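Local coordinates for ESSB (Geobacillus thermodenitrificans, PDB 4ANO), which is the cytoplasmic part of an integral membrane component of the type VII secretion system and probably helps to build that machinery at the membrane, at residues D188-L191 with A192-K196; S72-F76 with A77-K81; V27-R31 with A32-M36. All blocks are in the same frame, centred on the assembly; numbering follows the deposited sequence.

Contact 1: residues D188-L191 with A192-K196; sequences DAVL and AVLEK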
loop_
_atom_site.group_PDB
_atom_site.type_symbol
_atom_site.label_atom_id
_atom_site.label_comp_id
_atom_site.label_asym_id
_atom_site.label_seq_id
_atom_site.Cartn_x
_atom_site.Cartn_y
_atom_site.Cartn_z
ATOM N N ASP A 188 8.363 3.707 -12.814
ATOM C CA ASP A 188 9.573 4.534 -12.872
ATOM C C ASP A 188 9.207 5.982 -13.159
ATOM O O ASP A 188 9.827 6.891 -12.588
ATOM C CB ASP A 188 10.610 4.055 -13.908
ATOM C CG ASP A 188 11.335 2.799 -13.482
ATOM O OD1 ASP A 188 11.138 2.322 -12.341
ATOM O OD2 ASP A 188 12.093 2.243 -14.325
ATOM N N ALA A 189 8.193 6.231 -14.006
ATOM C CA ALA A 189 7.861 7.658 -14.294
ATOM C C ALA A 189 7.134 8.241 -13.114
ATOM O O ALA A 189 7.185 9.456 -12.933
ATOM C CB ALA A 189 7.009 7.827 -15.518
ATOM N N VAL A 190 6.477 7.406 -12.318
ATOM C CA VAL A 190 5.870 7.900 -11.074
ATOM C C VAL A 190 7.015 8.323 -10.190
ATOM O O VAL A 190 6.989 9.429 -9.681
ATOM C CB VAL A 190 4.994 6.863 -10.400
ATOM C CG1 VAL A 190 4.583 7.319 -8.987
ATOM C CG2 VAL A 190 3.776 6.668 -11.248
ATOM N N LEU A 191 8.055 7.481 -10.118
ATOM C CA LEU A 191 9.227 7.793 -9.295
ATOM C C LEU A 191 9.935 9.085 -9.765
ATOM O O LEU A 191 10.261 9.943 -8.934
ATOM C CB LEU A 191 10.161 6.593 -9.211
ATOM C CG LEU A 191 11.381 6.796 -8.317
ATOM C CD1 LEU A 191 10.897 6.818 -6.892
ATOM C CD2 LEU A 191 12.387 5.677 -8.497
ATOM N N ALA A 192 10.103 9.287 -11.078
ATOM C CA ALA A 192 10.675 10.576 -11.579
ATOM C C ALA A 192 9.906 11.832 -11.178
ATOM O O ALA A 192 10.544 12.876 -10.850
ATOM C CB ALA A 192 10.809 10.534 -13.078
ATOM N N VAL A 193 8.563 11.743 -11.192
ATOM C CA VAL A 193 7.671 12.878 -10.885
ATOM C C VAL A 193 7.858 13.204 -9.393
ATOM O O VAL A 193 8.148 14.363 -9.011
ATOM C CB VAL A 193 6.150 12.586 -11.181
ATOM C CG1 VAL A 193 5.258 13.599 -10.481
ATOM C CG2 VAL A 193 5.855 12.528 -12.780
ATOM N N LEU A 194 7.777 12.173 -8.557
ATOM C CA LEU A 194 8.063 12.339 -7.134
ATOM C C LEU A 194 9.442 12.939 -6.866
ATOM O O LEU A 194 9.572 13.753 -5.924
ATOM C CB LEU A 194 7.906 11.054 -6.338
ATOM C CG LEU A 194 6.491 10.520 -6.213
ATOM C CD1 LEU A 194 6.516 9.121 -5.668
ATOM C CD2 LEU A 194 5.699 11.438 -5.226
ATOM N N GLU A 195 10.452 12.552 -7.651
ATOM C CA GLU A 195 11.788 13.019 -7.343
ATOM C C GLU A 195 11.909 14.501 -7.593
ATOM O O GLU A 195 12.526 15.222 -6.809
ATOM C CB GLU A 195 12.848 12.284 -8.120
ATOM C CG GLU A 195 14.123 12.200 -7.271
ATOM C CD GLU A 195 14.043 11.066 -6.280
ATOM O OE1 GLU A 195 13.770 9.937 -6.731
ATOM O OE2 GLU A 195 14.262 11.290 -5.076
ATOM N N LYS A 196 11.318 14.985 -8.684
ATOM C CA LYS A 196 11.337 16.432 -8.928
ATOM C C LYS A 196 10.534 17.165 -7.844
ATOM O O LYS A 196 10.904 18.292 -7.416
ATOM C CB LYS A 196 10.829 16.780 -10.338
ATOM C CG LYS A 196 11.134 18.213 -10.763
ATOM C CD LYS A 196 10.391 18.606 -12.047
ATOM C CE LYS A 196 9.144 19.460 -11.778
ATOM N NZ LYS A 196 8.071 18.651 -11.113
#

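Contact 2: residues S72-F76 with A77-K81; sequences SFLTF and AAIRK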
loop_
_atom_site.group_PDB
_atom_site.type_symbol
_atom_site.label_atom_id
_atom_site.label_comp_id
_atom_site.label_asym_id
_atom_site.label_seq_id
_atom_site.Cartn_x
_atom_site.Cartn_y
_atom_site.Cartn_z
ATOM N N SER A 72 5.190 -0.591 17.871
ATOM C CA SER A 72 5.624 0.763 17.574
ATOM C C SER A 72 5.563 1.218 16.113
ATOM O O SER A 72 5.944 2.362 15.795
ATOM C CB SER A 72 7.057 0.989 18.140
ATOM O OG SER A 72 8.037 0.265 17.355
ATOM N N PHE A 73 5.119 0.318 15.214
ATOM C CA PHE A 73 4.873 0.761 13.834
ATOM C C PHE A 73 3.738 1.796 13.814
ATOM O O PHE A 73 2.871 1.750 14.711
ATOM C CB PHE A 73 4.502 -0.409 12.968
ATOM C CG PHE A 73 5.656 -1.046 12.253
ATOM C CD1 PHE A 73 6.967 -0.902 12.659
ATOM C CD2 PHE A 73 5.408 -1.841 11.144
ATOM C CE1 PHE A 73 8.025 -1.500 11.969
ATOM C CE2 PHE A 73 6.440 -2.445 10.456
ATOM C CZ PHE A 73 7.785 -2.280 10.855
ATOM N N LEU A 74 3.844 2.751 12.859
ATOM C CA LEU A 74 2.897 3.869 12.613
ATOM C C LEU A 74 1.933 3.547 11.449
ATOM O O LEU A 74 2.323 2.954 10.426
ATOM C CB LEU A 74 3.643 5.182 12.221
ATOM C CG LEU A 74 4.559 6.127 13.033
ATOM C CD1 LEU A 74 4.284 6.122 14.499
ATOM C CD2 LEU A 74 6.074 5.887 12.698
ATOM N N THR A 75 0.687 3.967 11.603
ATOM C CA THR A 75 -0.316 3.796 10.581
ATOM C C THR A 75 -0.144 4.808 9.518
ATOM O O THR A 75 0.581 5.809 9.666
ATOM C CB THR A 75 -1.715 4.038 11.230
ATOM O OG1 THR A 75 -1.746 5.391 11.721
ATOM C CG2 THR A 75 -1.867 3.135 12.467
ATOM N N PHE A 76 -0.845 4.536 8.407
ATOM C CA PHE A 76 -0.855 5.440 7.291
ATOM C C PHE A 76 -1.392 6.818 7.771
ATOM O O PHE A 76 -0.813 7.865 7.481
ATOM C CB PHE A 76 -1.785 4.864 6.219
ATOM C CG PHE A 76 -1.751 5.651 4.936
ATOM C CD1 PHE A 76 -2.598 6.755 4.739
ATOM C CD2 PHE A 76 -0.844 5.306 3.901
ATOM C CE1 PHE A 76 -2.571 7.430 3.555
ATOM C CE2 PHE A 76 -0.862 5.972 2.669
ATOM C CZ PHE A 76 -1.735 7.043 2.525
ATOM N N ALA A 77 -2.486 6.828 8.504
ATOM C CA ALA A 77 -2.992 8.144 8.951
ATOM C C ALA A 77 -2.002 8.928 9.839
ATOM O O ALA A 77 -1.896 10.178 9.718
ATOM C CB ALA A 77 -4.388 8.039 9.534
ATOM N N ALA A 78 -1.163 8.242 10.644
ATOM C CA ALA A 78 -0.126 8.928 11.387
ATOM C C ALA A 78 0.916 9.611 10.495
ATOM O O ALA A 78 1.388 10.715 10.812
ATOM C CB ALA A 78 0.568 7.965 12.390
ATOM N N ILE A 79 1.340 8.941 9.424
ATOM C CA ILE A 79 2.282 9.577 8.522
ATOM C C ILE A 79 1.661 10.756 7.807
ATOM O O ILE A 79 2.337 11.741 7.524
ATOM C CB ILE A 79 2.939 8.540 7.561
ATOM C CG1 ILE A 79 3.422 7.361 8.402
ATOM C CG2 ILE A 79 4.000 9.212 6.755
ATOM C CD1 ILE A 79 4.544 7.792 9.455
ATOM N N ARG A 80 0.375 10.651 7.509
ATOM C CA ARG A 80 -0.391 11.724 6.840
ATOM C C ARG A 80 -0.340 13.059 7.660
ATOM O O ARG A 80 -0.445 14.160 7.101
ATOM C CB ARG A 80 -1.831 11.221 6.520
ATOM C CG ARG A 80 -2.861 12.238 5.819
ATOM C CD ARG A 80 -2.488 12.894 4.431
ATOM N NE ARG A 80 -3.453 13.965 4.090
ATOM C CZ ARG A 80 -3.365 15.226 4.519
ATOM N NH1 ARG A 80 -2.329 15.607 5.293
ATOM N NH2 ARG A 80 -4.283 16.125 4.157
ATOM N N LYS A 81 -0.069 12.936 8.949
ATOM C CA LYS A 81 0.083 14.107 9.824
ATOM C C LYS A 81 1.449 14.781 9.858
ATOM O O LYS A 81 1.590 15.854 10.497
ATOM C CB LYS A 81 -0.291 13.763 11.269
ATOM C CG LYS A 81 -1.707 13.232 11.342
ATOM C CD LYS A 81 -1.914 12.834 12.801
ATOM C CE LYS A 81 -3.269 12.127 13.018
ATOM N NZ LYS A 81 -4.475 12.759 12.403
#

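Contact 3: residues V27-R31 with A32-M36; sequences VIFQR and AKLKM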
loop_
_atom_site.group_PDB
_atom_site.type_symbol
_atom_site.label_atom_id
_atom_site.label_comp_id
_atom_site.label_asym_id
_atom_site.label_seq_id
_atom_site.Cartn_x
_atom_site.Cartn_y
_atom_site.Cartn_z
ATOM N N VAL A 27 -7.686 -11.577 8.479
ATOM C CA VAL A 27 -8.439 -11.624 7.235
ATOM C C VAL A 27 -8.924 -13.075 7.093
ATOM O O VAL A 27 -8.142 -14.010 7.311
ATOM C CB VAL A 27 -7.595 -11.102 6.021
ATOM C CG1 VAL A 27 -6.328 -11.854 5.838
ATOM C CG2 VAL A 27 -8.378 -11.151 4.716
ATOM N N ILE A 28 -10.160 -13.219 6.625
ATOM C CA ILE A 28 -10.822 -14.528 6.510
ATOM C C ILE A 28 -11.248 -14.729 5.040
ATOM O O ILE A 28 -11.958 -13.885 4.446
ATOM C CB ILE A 28 -12.068 -14.612 7.464
ATOM C CG1 ILE A 28 -11.720 -14.314 8.953
ATOM C CG2 ILE A 28 -12.808 -15.970 7.293
ATOM C CD1 ILE A 28 -10.605 -15.115 9.452
ATOM N N PHE A 29 -10.734 -15.797 4.417
ATOM C CA PHE A 29 -11.153 -16.099 3.045
ATOM C C PHE A 29 -11.940 -17.458 3.096
ATOM O O PHE A 29 -11.621 -18.305 3.900
ATOM C CB PHE A 29 -9.937 -16.411 2.155
ATOM C CG PHE A 29 -8.964 -15.278 1.990
ATOM C CD1 PHE A 29 -8.033 -15.012 2.945
ATOM C CD2 PHE A 29 -9.008 -14.546 0.782
ATOM C CE1 PHE A 29 -7.101 -13.897 2.788
ATOM C CE2 PHE A 29 -8.094 -13.495 0.576
ATOM C CZ PHE A 29 -7.188 -13.157 1.589
ATOM N N GLN A 30 -12.834 -17.637 2.132
ATOM C CA GLN A 30 -13.494 -18.929 1.883
ATOM C C GLN A 30 -12.656 -19.788 0.980
ATOM O O GLN A 30 -12.357 -19.399 -0.108
ATOM C CB GLN A 30 -14.868 -18.645 1.255
ATOM C CG GLN A 30 -15.806 -17.868 2.097
ATOM C CD GLN A 30 -15.931 -18.415 3.507
ATOM O OE1 GLN A 30 -16.400 -19.541 3.734
ATOM N NE2 GLN A 30 -15.494 -17.637 4.469
ATOM N N ARG A 31 -12.284 -20.983 1.443
ATOM C CA ARG A 31 -11.392 -21.853 0.734
ATOM C C ARG A 31 -11.956 -22.225 -0.652
ATOM O O ARG A 31 -11.236 -22.360 -1.642
ATOM C CB ARG A 31 -11.162 -23.101 1.588
ATOM C CG ARG A 31 -9.834 -23.609 1.516
ATOM C CD ARG A 31 -9.699 -24.910 2.387
ATOM N NE ARG A 31 -8.873 -25.870 1.688
ATOM C CZ ARG A 31 -8.295 -26.917 2.276
ATOM N NH1 ARG A 31 -8.443 -27.075 3.569
ATOM N NH2 ARG A 31 -7.489 -27.723 1.577
ATOM N N ALA A 32 -13.272 -22.336 -0.731
ATOM C CA ALA A 32 -13.925 -22.735 -1.930
ATOM C C ALA A 32 -13.685 -21.746 -3.069
ATOM O O ALA A 32 -13.755 -22.098 -4.260
ATOM C CB ALA A 32 -15.460 -22.977 -1.665
ATOM N N LYS A 33 -13.402 -20.493 -2.702
ATOM C CA LYS A 33 -13.227 -19.443 -3.671
ATOM C C LYS A 33 -11.764 -19.232 -4.135
ATOM O O LYS A 33 -11.534 -18.409 -5.031
ATOM C CB LYS A 33 -13.760 -18.110 -3.036
ATOM C CG LYS A 33 -15.272 -17.965 -3.009
ATOM C CD LYS A 33 -15.640 -16.668 -2.219
ATOM C CE LYS A 33 -17.135 -16.315 -2.353
ATOM N NZ LYS A 33 -17.363 -15.043 -1.541
ATOM N N LEU A 34 -10.809 -19.920 -3.507
ATOM C CA LEU A 34 -9.379 -19.834 -3.827
ATOM C C LEU A 34 -8.844 -20.734 -4.959
ATOM O O LEU A 34 -9.310 -21.860 -5.142
ATOM C CB LEU A 34 -8.561 -20.057 -2.544
ATOM C CG LEU A 34 -8.925 -19.284 -1.274
ATOM C CD1 LEU A 34 -8.159 -19.666 -0.001
ATOM C CD2 LEU A 34 -8.752 -17.727 -1.546
ATOM N N LYS A 35 -7.798 -20.287 -5.648
ATOM C CA LYS A 35 -7.047 -21.090 -6.622
ATOM C C LYS A 35 -6.043 -22.017 -5.919
ATOM O O LYS A 35 -5.465 -22.884 -6.580
ATOM C CB LYS A 35 -6.299 -20.180 -7.580
ATOM C CG LYS A 35 -7.182 -19.322 -8.366
ATOM C CD LYS A 35 -6.383 -18.452 -9.379
ATOM C CE LYS A 35 -7.331 -17.761 -10.376
ATOM N NZ LYS A 35 -6.746 -16.451 -10.760
HETATM N N MSE A 36 -5.873 -21.789 -4.609
HETATM C CA MSE A 36 -4.961 -22.566 -3.767
HETATM C C MSE A 36 -5.247 -24.083 -3.951
HETATM O O MSE A 36 -6.401 -24.505 -4.068
HETATM C CB MSE A 36 -5.154 -22.230 -2.276
HETATM C CG MSE A 36 -4.272 -23.031 -1.368
HETATM SE SE MSE A 36 -4.653 -22.712 0.488
HETATM C CE MSE A 36 -6.262 -23.777 0.676
HETATM O O HOH W 1 -8.435 -24.003 -2.309
HETATM O O HOH W 2 -10.910 -24.155 -3.626
#

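Contact 1: residues D188-L191 with A192-K196
D188 and A192 lie one turn apart on helix 187-207. A192 N donates to D188 O at 2.8 Å. A189 comes next. Its carbonyl oxygen takes V193 N at 3.2 Å, with the donor well above the carbonyl plane. The same N-H is weakly shared with V190 O. The CG2 methyl of V193 also rests on A189 O, at 3.4 Å. That methyl reaches back because it is anti to the carbonyl carbon of V193. V190 follows with an almost linear bond, L194 N to V190 O (178° at the hydrogen). Its side chain adds an apolar touch, V190 CG1 to L194 CD1 at 4.2 Å. L191 ends the run. Its carbonyl accepts from E195 N at 2.9 Å, a more bent bond (140°). The chain of E195 folds at chi2, and OE1 stands 4.2 Å from L191 CD1. The four main backbone bonds are the i to i+4 bonds of an alpha helix. Three neighbouring helices pack on this part of the helix. V190 and V193 touch L181 of helix 176-183. L191, L194 and E195 meet I92 of helix 84-98. V190 and L194 also reach helix 141-155, at L145 and V152.

Contact 2: residues S72-F76 with A77-K81
T75 caps the first turn of helix 76-80. Its OG1 accepts from A78 N at 3.1 Å, with 156° at the hydrogen. The hydroxyl sits between the backbone N and the carbonyl carbon of T75 (chi1 61°), and from there it turns to the start of the helix. OG1 also lies 3.5 Å from A78 CB. The backbone carbonyls of T75 and F76 continue the grip. I79 N donates to T75 O at 3.2 Å, and R80 N donates to F76 O at 3.0 Å.

The close apolar part is on the I79 side. The CD1 methyl of I79 meets both CB and CG of L74, each at 3.9 Å. The two side chains cross at about a right angle. A78 CB lies near the same L74 CB, at 4.2 Å. I79 is buried, and it also packs on F117 of strand 115-117. F76 is buried too. It packs on F117, on P112, and on T151 and L155 of helix 141-155.

The other side is looser. T75 faces solvent, yet its cap bond holds it. A77 is exposed. R80 touches F76 O through CB, but its long chain bends at chi2 and leads away. Its NH2 bonds to G158 O.

The chemistry is that of an N-cap. The threonine hydroxyl satisfies an N-H of the first turn, which has no i-4 helical carbonyl to bond to. T75 thus stands at the passage from the short, weakly bonded strand into the helix, and L74 packs on I79 beside it.

Contact 3: residues V27-R31 with A32-M36
The F29 ring and the R31 guanidinium are the flat groups here, and each meets one methyl. L34 CD2 approaches the F29 ring obliquely, 4.0 Å from F29 CD2. The side chains of F29 and L34 cross at about a right angle. P135 packs on both. The methyl CE of M36, a selenomethionine, comes obliquely to the guanidinium, 3.5 Å from R31 NE. It also lies 3.7 Å from R31 CG. The M36 chain is extended to SE and bends at chi3 (77°), which brings CE against R31. R31 NH1 is bonded to S59 O, which helps to hold the guanidinium in place.

The backbone turns at Q30 to L34. K33 N donates to Q30 O at 3.0 Å, and L34 N donates to R31 O at 3.1 Å. Both donors stand well above the carbonyl planes, 50° and 61° out of them. Q30 CB and K33 CD touch loosely, while Q30 NE2 is hydrogen-bonded to E62 OE2 and K33 NZ makes a salt bridge with D16. One water lies in bonding reach of R31 O (2.7 Å) and L34 O, another of M36 O and, weakly, R31 O. Each has more acceptors near it than protons to give.

The i to i+3 bonds are those of a short 3-10 turn. It ends strand 25-30 of the four-stranded antiparallel sheet and begins the long loop that runs to strand 53-58.

The three contacts follow one another along the chain and neither nest nor cross. From the N terminus, contact 3 comes first. It closes the turn where strand 25-30 leaves the four-stranded sheet. Contact 2 follows, where strand 74-75 of the three-stranded sheet passes into helix 76-80. Contact 1 comes last, within the long helix 187-207. Contacts 1 and 3 lie on opposite sides of the chain's centre, their own centres about 37 Å apart. Contact 2 is about 23 Å from contact 1, centre to centre, and does not touch it. Helix 141-155 lies against both contact 1 and contact 2, since it packs on F76 of contact 2 and on V190 and L194 of contact 1.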